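Local atomic coordinates of protein TP_0956 (Treponema pallidum subsp. pallidum, PDB entry 3U64), a protein that probably serves as the TPR-containing T component of a lipoprotein-based TRAP transporter, working through protein-protein contacts with its partner components. Residues Leu75-Ala80 / Lys108-Gly113; Met185-Cys190 / Asn203-Phe208. One frame throughout, in Å; residues are numbered along the deposited sequence.

How the contacts relate
After helices 33-36 and 41-61 the chain runs through helix 66-89, turns, and comes back along helix 96-124, and contact 1 closes that excursion by packing 75-80 against 108-113. It is complete before contact 2 begins, so the two follow in series and neither nests in nor crosses the other. Contact 2 closes a shorter turn, joining helix 176-192 to helix 196-211 through 185-190 and 203-208. The centres of contact 1 and contact 2 lie about 18 Å apart, on opposite sides of the chain's centre. The nearest atoms of contact 1 and contact 2 are about 8 Å apart. Helix 152-166 links them: it packs on I77 and Y110 of contact 1 and on V204 of contact 2.

Contact 1. Residues Leu75-Ala80 / Lys108-Gly113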
ATOM      1  N   LEU A  75       6.234   7.067  15.122  1.00 34.15           N
ATOM      2  CA  LEU A  75       5.596   6.686  13.873  1.00 36.12           C
ATOM      3  C   LEU A  75       4.507   5.626  14.065  1.00 35.19           C
ATOM      4  O   LEU A  75       3.402   5.751  13.514  1.00 34.17           O
ATOM      5  CB  LEU A  75       6.655   6.157  12.921  1.00 42.36           C
ATOM      6  CG  LEU A  75       6.568   6.670  11.502  1.00 55.03           C
ATOM      7  CD1 LEU A  75       6.156   8.131  11.489  1.00 54.34           C
ATOM      8  CD2 LEU A  75       7.913   6.463  10.837  1.00 64.80           C
ATOM      9  N   TYR A  76       4.829   4.572  14.814  1.00 30.30           N
ATOM     10  CA  TYR A  76       3.845   3.536  15.123  1.00 28.21           C
ATOM     11  C   TYR A  76       2.648   4.111  15.862  1.00 34.73           C
ATOM     12  O   TYR A  76       1.503   3.777  15.544  1.00 31.27           O
ATOM     13  CB  TYR A  76       4.470   2.378  15.907  1.00 31.02           C
ATOM     14  CG  TYR A  76       4.959   1.293  14.976  1.00 34.41           C
ATOM     15  CD1 TYR A  76       6.307   1.194  14.637  1.00 37.47           C
ATOM     16  CD2 TYR A  76       4.063   0.414  14.376  1.00 30.93           C
ATOM     17  CE1 TYR A  76       6.755   0.225  13.758  1.00 37.56           C
ATOM     18  CE2 TYR A  76       4.494  -0.561  13.484  1.00 39.13           C
ATOM     19  CZ  TYR A  76       5.849  -0.650  13.181  1.00 49.69           C
ATOM     20  OH  TYR A  76       6.301  -1.600  12.296  1.00 48.38           O
ATOM     21  N   ILE A  77       2.905   4.993  16.828  1.00 28.53           N
ATOM     22  CA  ILE A  77       1.814   5.576  17.622  1.00 27.77           C
ATOM     23  C   ILE A  77       0.890   6.478  16.780  1.00 36.25           C
ATOM     24  O   ILE A  77      -0.342   6.414  16.902  1.00 30.87           O
ATOM     25  CB  ILE A  77       2.345   6.346  18.858  1.00 28.86           C
ATOM     26  CG1 ILE A  77       2.987   5.362  19.836  1.00 30.87           C
ATOM     27  CG2 ILE A  77       1.205   7.101  19.556  1.00 28.12           C
ATOM     28  CD1 ILE A  77       3.887   6.005  20.843  1.00 41.06           C
ATOM     29  N   MET A  78       1.481   7.289  15.903  1.00 30.27           N
ATOM     30  CA  MET A  78       0.698   8.166  15.025  1.00 31.67           C
ATOM     31  C   MET A  78      -0.061   7.364  13.986  1.00 35.41           C
ATOM     32  O   MET A  78      -1.236   7.625  13.721  1.00 35.39           O
ATOM     33  CB  MET A  78       1.605   9.175  14.335  1.00 32.09           C
ATOM     34  CG  MET A  78       2.458   9.943  15.331  1.00 36.74           C
ATOM     35  SD  MET A  78       3.387  11.282  14.551  1.00 49.62           S
ATOM     36  CE  MET A  78       2.075  12.499  14.371  1.00 50.89           C
ATOM     37  N   TYR A  79       0.616   6.394  13.383  1.00 26.03           N
ATOM     38  CA  TYR A  79      -0.076   5.492  12.490  1.00 30.68           C
ATOM     39  C   TYR A  79      -1.222   4.785  13.219  1.00 39.23           C
ATOM     40  O   TYR A  79      -2.342   4.727  12.716  1.00 36.07           O
ATOM     41  CB  TYR A  79       0.875   4.454  11.920  1.00 33.39           C
ATOM     42  CG  TYR A  79       0.208   3.553  10.932  1.00 36.51           C
ATOM     43  CD1 TYR A  79       0.028   3.960   9.618  1.00 34.27           C
ATOM     44  CD2 TYR A  79      -0.251   2.290  11.308  1.00 38.88           C
ATOM     45  CE1 TYR A  79      -0.587   3.144   8.693  1.00 39.94           C
ATOM     46  CE2 TYR A  79      -0.863   1.457  10.392  1.00 35.26           C
ATOM     47  CZ  TYR A  79      -1.031   1.892   9.081  1.00 36.46           C
ATOM     48  OH  TYR A  79      -1.652   1.079   8.156  1.00 33.52           O
ATOM     49  N   ALA A  80      -0.948   4.237  14.398  1.00 30.30           N
ATOM     50  CA  ALA A  80      -1.993   3.489  15.094  1.00 30.42           C
ATOM     51  C   ALA A  80      -3.233   4.356  15.278  1.00 33.96           C
ATOM     52  O   ALA A  80      -4.357   3.897  15.106  1.00 32.18           O
ATOM     53  CB  ALA A  80      -1.501   2.985  16.431  1.00 32.72           C
ATOM     54  N   LYS A 108      -2.162  -2.964  20.186  1.00 37.64           N
ATOM     55  CA  LYS A 108      -0.858  -3.617  20.037  1.00 36.20           C
ATOM     56  C   LYS A 108       0.173  -2.710  19.376  1.00 33.38           C
ATOM     57  O   LYS A 108       1.341  -2.726  19.740  1.00 35.31           O
ATOM     58  CB  LYS A 108      -0.981  -4.940  19.264  1.00 39.09           C
ATOM     59  CG  LYS A 108      -1.723  -6.035  20.043  1.00 52.35           C
ATOM     60  CD  LYS A 108      -1.737  -7.351  19.277  1.00 65.19           C
ATOM     61  CE  LYS A 108      -2.599  -8.398  19.964  1.00 72.24           C
ATOM     62  NZ  LYS A 108      -4.049  -8.210  19.659  1.00 78.33           N
ATOM     63  N   LEU A 109      -0.268  -1.926  18.403  1.00 29.83           N
ATOM     64  CA  LEU A 109       0.605  -0.957  17.746  1.00 33.23           C
ATOM     65  C   LEU A 109       1.021   0.193  18.686  1.00 34.38           C
ATOM     66  O   LEU A 109       2.179   0.617  18.676  1.00 31.59           O
ATOM     67  CB  LEU A 109      -0.047  -0.421  16.463  1.00 25.98           C
ATOM     68  CG  LEU A 109      -0.147  -1.406  15.284  1.00 35.16           C
ATOM     69  CD1 LEU A 109      -0.624  -0.709  14.035  1.00 36.83           C
ATOM     70  CD2 LEU A 109       1.164  -2.121  14.970  1.00 27.84           C
ATOM     71  N   TYR A 110       0.092   0.701  19.495  1.00 26.91           N
ATOM     72  CA  TYR A 110       0.467   1.698  20.497  1.00 30.02           C
ATOM     73  C   TYR A 110       1.593   1.156  21.382  1.00 38.71           C
ATOM     74  O   TYR A 110       2.591   1.838  21.647  1.00 34.06           O
ATOM     75  CB  TYR A 110      -0.732   2.080  21.363  1.00 29.38           C
ATOM     76  CG  TYR A 110      -1.720   2.991  20.668  1.00 38.78           C
ATOM     77  CD1 TYR A 110      -1.280   4.060  19.883  1.00 30.28           C
ATOM     78  CD2 TYR A 110      -3.097   2.785  20.790  1.00 41.41           C
ATOM     79  CE1 TYR A 110      -2.184   4.899  19.247  1.00 40.29           C
ATOM     80  CE2 TYR A 110      -4.009   3.625  20.155  1.00 37.52           C
ATOM     81  CZ  TYR A 110      -3.546   4.679  19.390  1.00 38.74           C
ATOM     82  OH  TYR A 110      -4.428   5.512  18.758  1.00 35.36           O
ATOM     83  N   LEU A 111       1.438  -0.091  21.812  1.00 25.36           N
ATOM     84  CA  LEU A 111       2.358  -0.664  22.761  1.00 33.42           C
ATOM     85  C   LEU A 111       3.701  -0.935  22.108  1.00 38.85           C
ATOM     86  O   LEU A 111       4.739  -0.769  22.748  1.00 37.57           O
ATOM     87  CB  LEU A 111       1.791  -1.942  23.356  1.00 30.05           C
ATOM     88  CG  LEU A 111       0.615  -1.804  24.319  1.00 40.89           C
ATOM     89  CD1 LEU A 111       0.034  -3.183  24.597  1.00 46.64           C
ATOM     90  CD2 LEU A 111       1.038  -1.163  25.611  1.00 27.70           C
ATOM     91  N   ARG A 112       3.692  -1.349  20.843  1.00 25.61           N
ATOM     92  CA  ARG A 112       4.952  -1.569  20.130  1.00 28.86           C
ATOM     93  C   ARG A 112       5.653  -0.225  19.988  1.00 36.57           C
ATOM     94  O   ARG A 112       6.863  -0.124  20.191  1.00 31.50           O
ATOM     95  CB  ARG A 112       4.717  -2.210  18.752  1.00 30.99           C
ATOM     96  CG  ARG A 112       5.993  -2.445  17.918  1.00 39.49           C
ATOM     97  CD  ARG A 112       5.678  -2.760  16.452  1.00 35.22           C
ATOM     98  NE  ARG A 112       4.850  -3.959  16.326  1.00 39.72           N
ATOM     99  CZ  ARG A 112       4.481  -4.512  15.173  1.00 40.11           C
ATOM    100  NH1 ARG A 112       4.863  -3.991  14.020  1.00 34.44           N
ATOM    101  NH2 ARG A 112       3.722  -5.594  15.175  1.00 44.34           N
ATOM    102  N   GLY A 113       4.876   0.800  19.632  1.00 38.53           N
ATOM    103  CA  GLY A 113       5.382   2.155  19.506  1.00 31.11           C
ATOM    104  C   GLY A 113       5.946   2.661  20.821  1.00 31.20           C
ATOM    105  O   GLY A 113       7.058   3.196  20.864  1.00 33.45           O
TER
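Y76 meets G113 where the two antiparallel helices of a helical hairpin in this all-helical, TPR-related fold come closest, their axes 7.7 Å apart and 161° between their directions. This is the tight part: Y76 CB sits 3.7 Å from G113 CA, a spacing that the missing side chain of G113 allows, and I77 lies alongside the same glycine. One turn on, the methyl of A80 rests over a face of the Y110 ring, CB 3.9 Å from the ring centroid in a CH-pi contact, while I77 O approaches the ring edge at CE1. The Y110 hydroxyl goes on to hydrogen-bond Q85. L109 bridges to the R112 side: its CB packs on A80 CB, and its CD2 lies by the Y76 ring and over one face of the R112 guanidinium.

The looser side belongs to R112, which is partly exposed. With CG anti to the backbone N (chi1 179°) and the chain extended through chi2, CD comes over the centre of the Y76 ring; a bend at chi3 then turns the guanidinium toward the hydroxyl. NH2 makes salt bridges to E38 and D39 of the second subunit, and Y76 OH is hydrogen-bonded to E56. R112 NH1 adds a weak bond, 3.3 Å from Y76 OH and bent to 137° at the hydrogen.

Contact 2. Residues Met185-Cys190 / Asn203-Phe208; sequences MLERAC and NVLTKF
This is an apolar, side-chain-only contact between consecutive helices, buried in the part of the fold built from 176-192 and 196-211. L186 and L205 carry it, running past each other in opposite directions, so that the L205 CD2 methyl comes alongside the stem of L186, 3.8 Å from its CB. The other L205 methyl, CD1, takes a different neighbour: it meets C190 SG at 3.6 Å. One leucine thus reaches two residues a helical turn apart, its branches divided between them. Chi1 of L205 (-74°) sets CG anti to the carbonyl carbon, and chi2 (173°) then splits the methyls, CD2 to L186 and CD1 to C190.

The two helices form an antiparallel hairpin of the kind from which TPR-like folds are assembled, here rather open: their axes stay 10.5 Å apart and their directions differ by 140°. At that spacing the backbones remain apart, and the nearest CA atoms, those of L186 and L205, are 7.3 Å from one another. V204 adds one further contact: its CG1 touches L186 CD1 at 3.8 Å, the two side chains crossing at about a right angle. Helix 152-166 packs on V204 through Y156 and T160, and V201 touches both L186 and C190. E187, partly exposed, brings only its aliphatic stem to the contact, with CG 4.3 Å from L205 CD1.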
ATOM      1  N   MET A 185       5.598   9.548  33.795  1.00 31.62           N
ATOM      2  CA  MET A 185       6.491  10.017  32.738  1.00 31.87           C
ATOM      3  C   MET A 185       5.941  11.284  32.081  1.00 31.80           C
ATOM      4  O   MET A 185       6.674  12.243  31.848  1.00 27.97           O
ATOM      5  CB  MET A 185       6.756   8.936  31.688  1.00 27.07           C
ATOM      6  CG  MET A 185       7.544   7.727  32.217  1.00 43.15           C
ATOM      7  SD  MET A 185       8.028   6.576  30.892  1.00 45.68           S
ATOM      8  CE  MET A 185       6.965   5.182  31.226  1.00 48.41           C
ATOM      9  N   LEU A 186       4.649  11.293  31.788  1.00 34.37           N
ATOM     10  CA  LEU A 186       4.039  12.496  31.227  1.00 34.39           C
ATOM     11  C   LEU A 186       4.167  13.684  32.204  1.00 40.23           C
ATOM     12  O   LEU A 186       4.579  14.792  31.818  1.00 35.68           O
ATOM     13  CB  LEU A 186       2.576  12.225  30.842  1.00 33.93           C
ATOM     14  CG  LEU A 186       2.380  11.328  29.609  1.00 39.90           C
ATOM     15  CD1 LEU A 186       0.930  10.919  29.457  1.00 44.01           C
ATOM     16  CD2 LEU A 186       2.862  12.002  28.326  1.00 33.09           C
ATOM     17  N   GLU A 187       3.850  13.447  33.474  1.00 37.01           N
ATOM     18  CA  GLU A 187       3.969  14.497  34.482  1.00 40.52           C
ATOM     19  C   GLU A 187       5.399  14.971  34.670  1.00 42.60           C
ATOM     20  O   GLU A 187       5.627  16.141  34.974  1.00 45.03           O
ATOM     21  CB  GLU A 187       3.391  14.053  35.817  1.00 37.67           C
ATOM     22  CG  GLU A 187       1.902  13.896  35.754  1.00 49.86           C
ATOM     23  CD  GLU A 187       1.320  13.497  37.074  1.00 66.01           C
ATOM     24  OE1 GLU A 187       2.079  13.423  38.071  1.00 79.97           O
ATOM     25  OE2 GLU A 187       0.100  13.253  37.114  1.00 66.43           O
ATOM     26  N   ARG A 188       6.363  14.080  34.472  1.00 37.25           N
ATOM     27  CA  ARG A 188       7.758  14.490  34.574  1.00 37.87           C
ATOM     28  C   ARG A 188       8.171  15.387  33.399  1.00 31.80           C
ATOM     29  O   ARG A 188       8.895  16.361  33.591  1.00 34.23           O
ATOM     30  CB  ARG A 188       8.686  13.285  34.690  1.00 39.03           C
ATOM     31  CG  ARG A 188      10.150  13.657  34.666  1.00 38.74           C
ATOM     32  CD  ARG A 188      10.570  14.497  35.880  1.00 34.93           C
ATOM     33  NE  ARG A 188      12.025  14.689  35.859  1.00 36.88           N
ATOM     34  CZ  ARG A 188      12.687  15.654  36.494  1.00 42.79           C
ATOM     35  NH1 ARG A 188      12.039  16.538  37.234  1.00 37.78           N
ATOM     36  NH2 ARG A 188      14.008  15.737  36.388  1.00 41.43           N
ATOM     37  N   ALA A 189       7.712  15.058  32.193  1.00 30.76           N
ATOM     38  CA  ALA A 189       7.923  15.914  31.021  1.00 33.30           C
ATOM     39  C   ALA A 189       7.360  17.318  31.253  1.00 34.36           C
ATOM     40  O   ALA A 189       7.977  18.315  30.883  1.00 40.05           O
ATOM     41  CB  ALA A 189       7.282  15.298  29.777  1.00 27.05           C
ATOM     42  N   CYS A 190       6.181  17.390  31.863  1.00 31.33           N
ATOM     43  CA  CYS A 190       5.562  18.684  32.205  1.00 43.71           C
ATOM     44  C   CYS A 190       6.418  19.535  33.106  1.00 45.39           C
ATOM     45  O   CYS A 190       6.561  20.734  32.861  1.00 54.58           O
ATOM     46  CB  CYS A 190       4.204  18.509  32.903  1.00 36.17           C
ATOM     47  SG  CYS A 190       2.925  18.081  31.793  1.00 54.32           S
ATOM     48  N   ASN A 203      -2.260  18.189  26.794  1.00 31.66           N
ATOM     49  CA  ASN A 203      -3.366  17.664  26.012  1.00 35.58           C
ATOM     50  C   ASN A 203      -3.618  16.180  26.325  1.00 33.95           C
ATOM     51  O   ASN A 203      -4.743  15.777  26.627  1.00 33.19           O
ATOM     52  CB  ASN A 203      -3.117  17.898  24.512  1.00 36.84           C
ATOM     53  CG  ASN A 203      -4.285  17.452  23.652  1.00 39.19           C
ATOM     54  OD1 ASN A 203      -4.146  16.592  22.779  1.00 40.08           O
ATOM     55  ND2 ASN A 203      -5.450  18.013  23.919  1.00 32.34           N
ATOM     56  N   VAL A 204      -2.568  15.367  26.265  1.00 30.68           N
ATOM     57  CA  VAL A 204      -2.714  13.951  26.592  1.00 28.61           C
ATOM     58  C   VAL A 204      -3.134  13.766  28.056  1.00 36.16           C
ATOM     59  O   VAL A 204      -3.956  12.913  28.357  1.00 35.38           O
ATOM     60  CB  VAL A 204      -1.442  13.153  26.280  1.00 34.96           C
ATOM     61  CG1 VAL A 204      -1.616  11.709  26.690  1.00 32.91           C
ATOM     62  CG2 VAL A 204      -1.118  13.248  24.799  1.00 36.81           C
ATOM     63  N   LEU A 205      -2.606  14.590  28.959  1.00 34.54           N
ATOM     64  CA  LEU A 205      -2.967  14.474  30.375  1.00 36.86           C
ATOM     65  C   LEU A 205      -4.433  14.835  30.607  1.00 38.40           C
ATOM     66  O   LEU A 205      -5.125  14.203  31.423  1.00 40.58           O
ATOM     67  CB  LEU A 205      -2.045  15.319  31.274  1.00 31.84           C
ATOM     68  CG  LEU A 205      -0.648  14.734  31.459  1.00 37.40           C
ATOM     69  CD1 LEU A 205       0.287  15.693  32.206  1.00 33.03           C
ATOM     70  CD2 LEU A 205      -0.767  13.395  32.179  1.00 36.61           C
ATOM     71  N   THR A 206      -4.906  15.859  29.906  1.00 33.68           N
ATOM     72  CA  THR A 206      -6.309  16.264  30.045  1.00 38.59           C
ATOM     73  C   THR A 206      -7.185  15.070  29.705  1.00 35.80           C
ATOM     74  O   THR A 206      -8.070  14.693  30.466  1.00 37.70           O
ATOM     75  CB  THR A 206      -6.669  17.429  29.115  1.00 30.20           C
ATOM     76  OG1 THR A 206      -5.821  18.547  29.412  1.00 43.76           O
ATOM     77  CG2 THR A 206      -8.148  17.850  29.319  1.00 25.90           C
ATOM     78  N   LYS A 207      -6.896  14.452  28.568  1.00 37.61           N
ATOM     79  CA  LYS A 207      -7.658  13.305  28.116  1.00 40.63           C
ATOM     80  C   LYS A 207      -7.559  12.145  29.093  1.00 43.27           C
ATOM     81  O   LYS A 207      -8.564  11.524  29.408  1.00 40.05           O
ATOM     82  CB  LYS A 207      -7.241  12.900  26.706  1.00 30.84           C
ATOM     83  CG  LYS A 207      -7.575  13.975  25.691  1.00 31.85           C
ATOM     84  CD  LYS A 207      -7.472  13.500  24.232  1.00 30.98           C
ATOM     85  CE  LYS A 207      -6.039  13.471  23.761  1.00 49.73           C
ATOM     86  NZ  LYS A 207      -5.961  13.070  22.322  1.00 59.63           N
ATOM     87  N   PHE A 208      -6.366  11.873  29.614  1.00 47.09           N
ATOM     88  CA  PHE A 208      -6.248  10.785  30.567  1.00 39.11           C
ATOM     89  C   PHE A 208      -7.087  11.047  31.813  1.00 35.26           C
ATOM     90  O   PHE A 208      -7.898  10.203  32.209  1.00 36.47           O
ATOM     91  CB  PHE A 208      -4.791  10.509  30.983  1.00 47.89           C
ATOM     92  CG  PHE A 208      -4.675   9.555  32.167  1.00 47.15           C
ATOM     93  CD1 PHE A 208      -4.693   8.163  31.978  1.00 42.97           C
ATOM     94  CD2 PHE A 208      -4.596  10.050  33.464  1.00 39.42           C
ATOM     95  CE1 PHE A 208      -4.614   7.277  33.075  1.00 37.32           C
ATOM     96  CE2 PHE A 208      -4.507   9.178  34.564  1.00 41.98           C
ATOM     97  CZ  PHE A 208      -4.519   7.790  34.368  1.00 41.46           C
TER